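Local coordinates for putative uncharacterized protein (Pyrococcus abyssi virus 1, PDB 4HR1) that is of unknown function but folds into a bundle of helices that probably resembles a bromodomain, with two chains in the assembly, at residues I20-G25 against S112-S117; K44-E49 against K89-V94. One frame throughout, in Å; residues are numbered along the deposited sequence.

Contact 1 of 2, residues I20-G25 against S112-S117; sequences IAFLKG and SDYLDS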
ATOM      1  N   ILE A  20       5.457  -8.083   0.675  1.00 42.39           N
ATOM      2  CA  ILE A  20       5.461  -8.518   2.080  1.00 42.29           C
ATOM      3  C   ILE A  20       4.221  -9.396   2.339  1.00 44.19           C
ATOM      4  O   ILE A  20       4.354 -10.454   2.947  1.00 44.05           O
ATOM      5  CB  ILE A  20       5.629  -7.304   3.061  1.00 46.12           C
ATOM      6  CG1 ILE A  20       7.110  -6.849   3.078  1.00 46.31           C
ATOM      7  CG2 ILE A  20       5.138  -7.620   4.517  1.00 47.10           C
ATOM      8  CD1 ILE A  20       7.301  -5.460   3.387  1.00 51.14           C
ATOM      9  N   ALA A  21       3.047  -8.991   1.826  1.00 40.50           N
ATOM     10  CA  ALA A  21       1.798  -9.769   1.920  1.00 41.34           C
ATOM     11  C   ALA A  21       2.023 -11.157   1.315  1.00 47.76           C
ATOM     12  O   ALA A  21       1.674 -12.160   1.947  1.00 47.47           O
ATOM     13  CB  ALA A  21       0.662  -9.056   1.178  1.00 41.88           C
ATOM     14  N   PHE A  22       2.685 -11.204   0.125  1.00 45.66           N
ATOM     15  CA  PHE A  22       3.023 -12.427  -0.609  1.00 46.02           C
ATOM     16  C   PHE A  22       3.881 -13.362   0.235  1.00 52.80           C
ATOM     17  O   PHE A  22       3.525 -14.535   0.379  1.00 52.70           O
ATOM     18  CB  PHE A  22       3.728 -12.072  -1.929  1.00 47.53           C
ATOM     19  CG  PHE A  22       3.996 -13.225  -2.866  1.00 48.31           C
ATOM     20  CD1 PHE A  22       5.148 -13.992  -2.742  1.00 50.61           C
ATOM     21  CD2 PHE A  22       3.127 -13.507  -3.911  1.00 49.99           C
ATOM     22  CE1 PHE A  22       5.408 -15.041  -3.626  1.00 51.61           C
ATOM     23  CE2 PHE A  22       3.400 -14.543  -4.804  1.00 52.56           C
ATOM     24  CZ  PHE A  22       4.541 -15.299  -4.661  1.00 50.19           C
ATOM     25  N   LEU A  23       4.993 -12.837   0.814  1.00 50.89           N
ATOM     26  CA  LEU A  23       5.928 -13.584   1.673  1.00 51.21           C
ATOM     27  C   LEU A  23       5.249 -14.165   2.905  1.00 58.06           C
ATOM     28  O   LEU A  23       5.500 -15.324   3.243  1.00 57.15           O
ATOM     29  CB  LEU A  23       7.071 -12.678   2.127  1.00 50.98           C
ATOM     30  CG  LEU A  23       8.338 -12.752   1.336  1.00 55.24           C
ATOM     31  CD1 LEU A  23       8.951 -11.383   1.220  1.00 55.99           C
ATOM     32  CD2 LEU A  23       9.314 -13.733   1.963  1.00 57.07           C
ATOM     33  N   LYS A  24       4.415 -13.337   3.589  1.00 57.30           N
ATOM     34  CA  LYS A  24       3.631 -13.679   4.782  1.00 58.08           C
ATOM     35  C   LYS A  24       2.760 -14.909   4.483  1.00 64.09           C
ATOM     36  O   LYS A  24       2.827 -15.906   5.217  1.00 64.26           O
ATOM     37  CB  LYS A  24       2.744 -12.486   5.180  1.00 60.99           C
ATOM     38  CG  LYS A  24       2.811 -12.115   6.660  1.00 78.26           C
ATOM     39  CD  LYS A  24       3.470 -10.758   6.885  1.00 85.94           C
ATOM     40  CE  LYS A  24       2.516  -9.701   7.397  1.00 94.19           C
ATOM     41  NZ  LYS A  24       1.749  -9.059   6.297  1.00102.78           N
ATOM     42  N   GLY A  25       2.031 -14.840   3.362  1.00 61.07           N
ATOM     43  CA  GLY A  25       1.156 -15.891   2.856  1.00 61.28           C
ATOM     44  C   GLY A  25       1.870 -17.175   2.504  1.00 67.11           C
ATOM     45  O   GLY A  25       1.386 -18.260   2.847  1.00 66.81           O
ATOM     46  N   SER A 112       7.753 -11.844  -9.558  1.00 45.19           N
ATOM     47  CA  SER A 112       7.917 -10.426  -9.858  1.00 44.41           C
ATOM     48  C   SER A 112       6.845  -9.923 -10.859  1.00 46.96           C
ATOM     49  O   SER A 112       6.219  -8.888 -10.615  1.00 46.95           O
ATOM     50  CB  SER A 112       9.341 -10.144 -10.342  1.00 46.46           C
ATOM     51  OG  SER A 112       9.674  -8.767 -10.253  1.00 55.71           O
ATOM     52  N   ASP A 113       6.602 -10.676 -11.934  1.00 43.36           N
ATOM     53  CA  ASP A 113       5.595 -10.338 -12.953  1.00 44.25           C
ATOM     54  C   ASP A 113       4.177 -10.360 -12.345  1.00 49.61           C
ATOM     55  O   ASP A 113       3.385  -9.446 -12.608  1.00 50.80           O
ATOM     56  CB  ASP A 113       5.698 -11.289 -14.167  1.00 46.43           C
ATOM     57  CG  ASP A 113       6.810 -10.995 -15.173  1.00 57.07           C
ATOM     58  OD1 ASP A 113       7.756 -10.230 -14.826  1.00 55.05           O
ATOM     59  OD2 ASP A 113       6.761 -11.562 -16.287  1.00 65.66           O
ATOM     60  N   TYR A 114       3.887 -11.378 -11.498  1.00 44.18           N
ATOM     61  CA  TYR A 114       2.632 -11.495 -10.766  1.00 44.44           C
ATOM     62  C   TYR A 114       2.450 -10.275  -9.836  1.00 48.14           C
ATOM     63  O   TYR A 114       1.402  -9.639  -9.865  1.00 49.08           O
ATOM     64  CB  TYR A 114       2.589 -12.811  -9.970  1.00 46.25           C
ATOM     65  CG  TYR A 114       1.474 -12.873  -8.951  1.00 49.24           C
ATOM     66  CD1 TYR A 114       0.142 -12.966  -9.350  1.00 50.64           C
ATOM     67  CD2 TYR A 114       1.750 -12.859  -7.585  1.00 50.38           C
ATOM     68  CE1 TYR A 114      -0.889 -13.012  -8.416  1.00 50.28           C
ATOM     69  CE2 TYR A 114       0.728 -12.912  -6.643  1.00 51.27           C
ATOM     70  CZ  TYR A 114      -0.594 -12.990  -7.063  1.00 56.98           C
ATOM     71  OH  TYR A 114      -1.613 -13.015  -6.135  1.00 52.89           O
ATOM     72  N   LEU A 115       3.494  -9.910  -9.079  1.00 42.36           N
ATOM     73  CA  LEU A 115       3.448  -8.757  -8.168  1.00 40.29           C
ATOM     74  C   LEU A 115       3.188  -7.452  -8.893  1.00 44.20           C
ATOM     75  O   LEU A 115       2.343  -6.675  -8.458  1.00 42.09           O
ATOM     76  CB  LEU A 115       4.695  -8.682  -7.260  1.00 38.67           C
ATOM     77  CG  LEU A 115       4.823  -9.809  -6.215  1.00 40.73           C
ATOM     78  CD1 LEU A 115       6.151  -9.729  -5.488  1.00 40.27           C
ATOM     79  CD2 LEU A 115       3.673  -9.796  -5.225  1.00 39.86           C
ATOM     80  N   ASP A 116       3.859  -7.255 -10.044  1.00 43.15           N
ATOM     81  CA  ASP A 116       3.717  -6.074 -10.893  1.00 43.08           C
ATOM     82  C   ASP A 116       2.294  -5.958 -11.397  1.00 48.47           C
ATOM     83  O   ASP A 116       1.778  -4.844 -11.457  1.00 48.56           O
ATOM     84  CB  ASP A 116       4.689  -6.131 -12.091  1.00 44.94           C
ATOM     85  CG  ASP A 116       6.179  -6.001 -11.790  1.00 54.71           C
ATOM     86  OD1 ASP A 116       6.537  -5.737 -10.619  1.00 56.08           O
ATOM     87  OD2 ASP A 116       6.986  -6.182 -12.720  1.00 61.35           O
ATOM     88  N   SER A 117       1.648  -7.109 -11.713  1.00 46.09           N
ATOM     89  CA  SER A 117       0.282  -7.198 -12.248  1.00 46.44           C
ATOM     90  C   SER A 117      -0.762  -6.663 -11.280  1.00 53.80           C
ATOM     91  O   SER A 117      -1.707  -5.996 -11.710  1.00 53.94           O
ATOM     92  CB  SER A 117      -0.056  -8.633 -12.664  1.00 47.43           C
ATOM     93  OG  SER A 117      -0.421  -9.444 -11.556  1.00 48.86           O
TER

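Contact 2 of 2, residues K44-E49 against K89-V94; sequences KERVDE and KEQIIV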
ATOM      1  N   LYS A  44       9.007  -5.231   6.803  1.00 48.43           N
ATOM      2  CA  LYS A  44       7.745  -4.472   6.804  1.00 49.48           C
ATOM      3  C   LYS A  44       7.918  -3.133   7.561  1.00 52.57           C
ATOM      4  O   LYS A  44       7.524  -2.079   7.040  1.00 50.36           O
ATOM      5  CB  LYS A  44       6.597  -5.310   7.396  1.00 53.22           C
ATOM      6  CG  LYS A  44       5.235  -4.618   7.369  1.00 71.73           C
ATOM      7  CD  LYS A  44       4.221  -5.356   8.246  1.00 87.21           C
ATOM      8  CE  LYS A  44       3.099  -4.463   8.736  1.00100.99           C
ATOM      9  NZ  LYS A  44       3.541  -3.536   9.817  1.00109.41           N
ATOM     10  N   GLU A  45       8.578  -3.177   8.748  1.00 49.65           N
ATOM     11  CA  GLU A  45       8.851  -1.975   9.533  1.00 50.20           C
ATOM     12  C   GLU A  45       9.719  -0.981   8.789  1.00 52.06           C
ATOM     13  O   GLU A  45       9.396   0.206   8.799  1.00 51.77           O
ATOM     14  CB  GLU A  45       9.419  -2.305  10.929  1.00 52.47           C
ATOM     15  CG  GLU A  45       8.347  -2.426  12.002  1.00 65.75           C
ATOM     16  CD  GLU A  45       7.329  -1.300  11.990  1.00 84.91           C
ATOM     17  OE1 GLU A  45       6.162  -1.570  11.625  1.00 74.56           O
ATOM     18  OE2 GLU A  45       7.730  -0.134  12.216  1.00 76.21           O
ATOM     19  N   ARG A  46      10.776  -1.466   8.078  1.00 47.49           N
ATOM     20  CA  ARG A  46      11.648  -0.625   7.233  1.00 46.49           C
ATOM     21  C   ARG A  46      10.822   0.077   6.146  1.00 48.41           C
ATOM     22  O   ARG A  46      11.067   1.257   5.859  1.00 49.17           O
ATOM     23  CB  ARG A  46      12.773  -1.456   6.593  1.00 47.60           C
ATOM     24  CG  ARG A  46      14.088  -1.461   7.373  1.00 57.14           C
ATOM     25  CD  ARG A  46      15.161  -0.602   6.711  1.00 71.40           C
ATOM     26  NE  ARG A  46      15.699  -1.199   5.481  1.00 85.33           N
ATOM     27  CZ  ARG A  46      16.487  -0.560   4.618  1.00104.22           C
ATOM     28  NH1 ARG A  46      16.921  -1.174   3.526  1.00 89.23           N
ATOM     29  NH2 ARG A  46      16.843   0.699   4.841  1.00 97.28           N
ATOM     30  N   VAL A  47       9.796  -0.620   5.592  1.00 42.01           N
ATOM     31  CA  VAL A  47       8.917  -0.037   4.565  1.00 40.70           C
ATOM     32  C   VAL A  47       8.056   1.085   5.161  1.00 45.84           C
ATOM     33  O   VAL A  47       7.987   2.181   4.571  1.00 44.16           O
ATOM     34  CB  VAL A  47       8.070  -1.085   3.783  1.00 42.82           C
ATOM     35  CG1 VAL A  47       7.222  -0.429   2.696  1.00 41.53           C
ATOM     36  CG2 VAL A  47       8.954  -2.169   3.186  1.00 42.59           C
ATOM     37  N   ASP A  48       7.402   0.812   6.331  1.00 43.32           N
ATOM     38  CA  ASP A  48       6.543   1.805   6.997  1.00 44.25           C
ATOM     39  C   ASP A  48       7.321   3.079   7.361  1.00 47.57           C
ATOM     40  O   ASP A  48       6.794   4.180   7.176  1.00 46.24           O
ATOM     41  CB  ASP A  48       5.826   1.219   8.231  1.00 46.87           C
ATOM     42  CG  ASP A  48       4.975  -0.024   7.984  1.00 63.25           C
ATOM     43  OD1 ASP A  48       4.674  -0.743   8.970  1.00 65.64           O
ATOM     44  OD2 ASP A  48       4.623  -0.289   6.803  1.00 67.83           O
ATOM     45  N   GLU A  49       8.598   2.924   7.794  1.00 44.28           N
ATOM     46  CA  GLU A  49       9.476   4.050   8.126  1.00 45.15           C
ATOM     47  C   GLU A  49       9.717   4.962   6.919  1.00 50.47           C
ATOM     48  O   GLU A  49       9.438   6.162   6.981  1.00 50.23           O
ATOM     49  CB  GLU A  49      10.809   3.551   8.709  1.00 46.74           C
ATOM     50  CG  GLU A  49      10.823   3.543  10.231  1.00 57.01           C
ATOM     51  CD  GLU A  49      11.379   2.299  10.896  1.00 77.87           C
ATOM     52  OE1 GLU A  49      12.481   1.847  10.508  1.00 71.58           O
ATOM     53  OE2 GLU A  49      10.728   1.803  11.845  1.00 77.27           O
ATOM     54  N   LYS A  89      13.582  -3.603  -1.764  1.00 35.02           N
ATOM     55  CA  LYS A  89      13.194  -4.520  -2.831  1.00 34.10           C
ATOM     56  C   LYS A  89      14.220  -5.656  -2.955  1.00 38.77           C
ATOM     57  O   LYS A  89      13.833  -6.823  -2.944  1.00 36.51           O
ATOM     58  CB  LYS A  89      12.978  -3.762  -4.151  1.00 34.96           C
ATOM     59  CG  LYS A  89      12.364  -4.604  -5.261  1.00 37.80           C
ATOM     60  CD  LYS A  89      11.801  -3.744  -6.381  1.00 40.00           C
ATOM     61  CE  LYS A  89      11.021  -4.590  -7.368  1.00 39.77           C
ATOM     62  NZ  LYS A  89      10.258  -3.765  -8.349  1.00 44.66           N
ATOM     63  N   GLU A  90      15.522  -5.301  -2.967  1.00 37.75           N
ATOM     64  CA  GLU A  90      16.648  -6.229  -3.054  1.00 38.66           C
ATOM     65  C   GLU A  90      16.596  -7.231  -1.913  1.00 43.38           C
ATOM     66  O   GLU A  90      16.672  -8.435  -2.152  1.00 42.24           O
ATOM     67  CB  GLU A  90      17.972  -5.429  -3.035  1.00 40.53           C
ATOM     68  CG  GLU A  90      19.179  -6.130  -3.636  1.00 49.65           C
ATOM     69  CD  GLU A  90      20.089  -6.900  -2.696  1.00 78.23           C
ATOM     70  OE1 GLU A  90      21.183  -7.306  -3.150  1.00 83.54           O
ATOM     71  OE2 GLU A  90      19.722  -7.103  -1.516  1.00 80.55           O
ATOM     72  N   GLN A  91      16.412  -6.740  -0.673  1.00 42.33           N
ATOM     73  CA  GLN A  91      16.338  -7.589   0.520  1.00 42.65           C
ATOM     74  C   GLN A  91      15.080  -8.472   0.533  1.00 47.25           C
ATOM     75  O   GLN A  91      15.112  -9.568   1.103  1.00 47.68           O
ATOM     76  CB  GLN A  91      16.446  -6.759   1.801  1.00 44.34           C
ATOM     77  CG  GLN A  91      17.760  -6.007   1.997  1.00 64.13           C
ATOM     78  CD  GLN A  91      17.796  -5.345   3.355  1.00 92.30           C
ATOM     79  OE1 GLN A  91      18.424  -5.842   4.301  1.00 92.69           O
ATOM     80  NE2 GLN A  91      17.090  -4.230   3.503  1.00 80.00           N
ATOM     81  N   ILE A  92      13.987  -8.011  -0.109  1.00 43.54           N
ATOM     82  CA  ILE A  92      12.740  -8.777  -0.249  1.00 43.35           C
ATOM     83  C   ILE A  92      12.989 -10.015  -1.149  1.00 46.12           C
ATOM     84  O   ILE A  92      12.665 -11.143  -0.738  1.00 45.03           O
ATOM     85  CB  ILE A  92      11.569  -7.874  -0.772  1.00 46.86           C
ATOM     86  CG1 ILE A  92      11.044  -6.852   0.296  1.00 47.59           C
ATOM     87  CG2 ILE A  92      10.428  -8.680  -1.414  1.00 48.45           C
ATOM     88  CD1 ILE A  92      10.685  -7.404   1.675  1.00 55.21           C
ATOM     89  N   ILE A  93      13.566  -9.785  -2.373  1.00 40.82           N
ATOM     90  CA  ILE A  93      13.860 -10.805  -3.385  1.00 40.18           C
ATOM     91  C   ILE A  93      14.835 -11.826  -2.801  1.00 46.46           C
ATOM     92  O   ILE A  93      14.611 -13.039  -2.900  1.00 46.27           O
ATOM     93  CB  ILE A  93      14.338 -10.158  -4.718  1.00 42.42           C
ATOM     94  CG1 ILE A  93      13.252  -9.229  -5.304  1.00 42.09           C
ATOM     95  CG2 ILE A  93      14.756 -11.227  -5.739  1.00 42.39           C
ATOM     96  CD1 ILE A  93      13.740  -8.095  -6.139  1.00 47.99           C
ATOM     97  N   VAL A  94      15.862 -11.323  -2.108  1.00 44.06           N
ATOM     98  CA  VAL A  94      16.851 -12.141  -1.411  1.00 44.41           C
ATOM     99  C   VAL A  94      16.162 -13.036  -0.362  1.00 48.00           C
ATOM    100  O   VAL A  94      16.492 -14.216  -0.269  1.00 48.65           O
ATOM    101  CB  VAL A  94      17.970 -11.234  -0.819  1.00 48.62           C
ATOM    102  CG1 VAL A  94      18.831 -11.976   0.201  1.00 48.25           C
ATOM    103  CG2 VAL A  94      18.842 -10.661  -1.938  1.00 48.52           C
TER

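Contact 1 of 2, residues I20-G25 against S112-S117
The helical segments 20-25 and 112-117 come nearest at F22 and L115, whose CA atoms lie 8.4 Å apart. F22, Y114 and L115 carry the whole contact, and all three are buried. CB of F22 points toward the other helix, and CG, anti to the backbone N (chi1 -173°), carries the ring on to Y114. There it meets the Y114 ring rim to rim. CE2 of F22 is 3.6 Å from CE2 of Y114, and the Y114 atom sits at the edge of the F22 ring, near its plane. The ring centroids are 5.9 Å apart and the planes are inclined at 52°. Neither ring lies over the face of the other. L115 adds one methyl. Its CD2 is 4.0 Å from both CB and CD2 of F22, oblique to the ring. M96 of helix 72-98 touches both F22 and L115. Aromatic side chains of the other protein chain also meet F22, edge-to-face, and Y114. The Y114 hydroxyl is hydrogen-bonded to the backbone of that chain. Between the segments the contact is apolar. F22, Y114 and L115 join helix 109-119 to helix 5-30, and the aromatic group continues into the interface with the other chain.

Contact 2 of 2, residues K44-E49 against K89-V94
R46 reaches from helix 34-63 toward Q91 of helix 72-98, and these two side chains make the direct contact between segments 44-49 and 89-94. The helices stand well apart here, with the CA atoms of R46 and Q91 10.7 Å from each other. In sequence order, K44 comes first and points away from the second helix. Its ammonium turns back along its own helix, where NZ of K44 makes a salt-bridge hydrogen bond of 3.1 Å to the syn lone pair of OD1 of D48. E45 joins the same network by a long salt bridge, its OE1 3.7 Å from NZ of K44. R46 follows, with a chain bent at chi2 (-106°) and chi3 (-72°). The end of the Q91 amide lies at the edge of the R46 guanidinium, near the guanidinium plane, and the two planes are 70° apart. V47 is buried and packs on I20 of helix 5-30 and on I88 of helix 72-98. D48 has a second charged partner, since its OD2 forms a salt bridge with R17 of helix 5-30. The contact is thus a polar meeting of two partly exposed side chains on the surface of the bundle. K44 and R17 probably offset the charge of D48. The packing of V47 on I88, and of I92 on L43, adds apolar contact between helices 34-63 and 72-98.

Overall arrangement
From the N terminus, helix 5-30 supplies the first half of contact 1, and helix 34-63 follows with the first half of contact 2. The chain then returns through helix 72-98, where contact 2 closes its loop. Helix 109-119 comes last and closes the larger loop of contact 1, so contact 2 is nested inside it. The centres of the two contacts are 13 Å apart. I20 and L23 link them: CD1 of I20 is 3.6 Å from CA of K44, CG1 of I20 is 3.9 Å from CD1 of I92, and L23 also packs on I92. Contact 2 therefore ties the two middle helices at the surface, while contact 1 ties the last helix to the first.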